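Local coordinates for protein D-glycerate 3-kinase (Cryptococcus neoformans var. grubii serotype A, PDB 6CKG) that probably phosphorylates D-glycerate at its 3-hydroxyl, using ATP as the phosphate donor, at residues 110-113 / 114-117. Residues are numbered along the deposited sequence; the frame is centred on the assembly and turned at random.
Sequences RGPA and GTHD
With chi1 at 67°, Thr115 holds OG1 between its own backbone N and carbonyl carbon and turns the hydroxyl back onto Gly111 and Pro112, while CG2, beside the backbone N, lies 4.0 Å from Pro112 CD. The hydroxyl works in both directions. It donates to Pro112 O, with OG1 2.7 Å from that oxygen and in the carbonyl plane, and it accepts the N-H of Gly111, whose N is 3.0 Å from OG1 in a moderately bent bond (150° at the hydrogen). Pro112 O takes a second bond from the backbone: Thr115 N approaches to 3.1 Å and closes a type II beta turn from Pro112 to Thr115. Ala113 and Gly114 form its corner, Gly114 with the positive phi usual for the third residue of this turn. Beyond the turn, chi1 of -56° sets the His116 ring beside its backbone N, where CE1 comes within 3.4 Å of Gly111 O and Thr115 OG1 lies 3.9 Å above one ring face, offset toward the rim. His116 ND1 is hydrogen-bonded to Tyr238 OH, which also bonds Gly114 N, and the ring meets that of Tyr88 nearly parallel. Asp117 then caps helix 118-129 through OD1 to Leu120 N, and its OD2 forms a salt bridge with Arg163. One buried hydroxyl thus satisfies a backbone N-H and shares a carbonyl with the turn's own bond, fixing the Thr115 rotamer and tying the turn to the chain before it on the approach to the helix.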
# COMPACT_ATOMS: atom_id res chain seq x y z
N ARG A 110 7.09 -8.81 -9.88
CA ARG A 110 6.65 -7.71 -9.02
C ARG A 110 5.72 -8.20 -7.91
O ARG A 110 5.02 -9.21 -8.05
CB ARG A 110 5.90 -6.65 -9.84
CG ARG A 110 4.53 -7.10 -10.32
CD ARG A 110 3.92 -6.12 -11.34
NE ARG A 110 2.53 -6.47 -11.62
CZ ARG A 110 2.06 -6.83 -12.81
NH1 ARG A 110 2.86 -6.88 -13.87
NH2 ARG A 110 0.78 -7.13 -12.95
N GLY A 111 5.68 -7.43 -6.83
CA GLY A 111 4.70 -7.64 -5.79
C GLY A 111 5.21 -7.29 -4.41
O GLY A 111 4.88 -6.24 -3.83
N PRO A 112 6.02 -8.17 -3.84
CA PRO A 112 6.38 -8.07 -2.42
C PRO A 112 7.52 -7.08 -2.20
O PRO A 112 8.08 -6.52 -3.14
CB PRO A 112 6.80 -9.50 -2.06
CG PRO A 112 7.22 -10.09 -3.32
CD PRO A 112 6.39 -9.48 -4.41
N ALA A 113 7.84 -6.88 -0.92
CA ALA A 113 8.95 -6.04 -0.49
C ALA A 113 10.22 -6.43 -1.22
O ALA A 113 10.62 -7.60 -1.25
CB ALA A 113 9.14 -6.16 1.03
N GLY A 114 10.87 -5.42 -1.81
CA GLY A 114 12.04 -5.59 -2.64
C GLY A 114 11.79 -5.27 -4.10
O GLY A 114 12.75 -4.96 -4.83
N THR A 115 10.54 -5.34 -4.56
CA THR A 115 10.21 -5.14 -5.96
C THR A 115 9.78 -3.70 -6.27
O THR A 115 9.26 -3.44 -7.36
CB THR A 115 9.11 -6.12 -6.39
OG1 THR A 115 7.89 -5.81 -5.71
CG2 THR A 115 9.52 -7.60 -6.10
N HIS A 116 9.98 -2.77 -5.34
CA HIS A 116 9.65 -1.36 -5.53
C HIS A 116 10.93 -0.55 -5.61
O HIS A 116 11.97 -0.92 -5.05
CB HIS A 116 8.75 -0.82 -4.40
CG HIS A 116 7.50 -1.60 -4.22
ND1 HIS A 116 7.38 -2.62 -3.30
CD2 HIS A 116 6.32 -1.57 -4.90
CE1 HIS A 116 6.18 -3.16 -3.40
NE2 HIS A 116 5.52 -2.55 -4.37
N ASP A 117 10.86 0.56 -6.34
CA ASP A 117 12.00 1.45 -6.55
C ASP A 117 12.01 2.42 -5.37
O ASP A 117 11.34 3.45 -5.38
CB ASP A 117 11.87 2.17 -7.88
CG ASP A 117 13.07 3.00 -8.24
OD1 ASP A 117 13.79 3.48 -7.34
OD2 ASP A 117 13.27 3.19 -9.45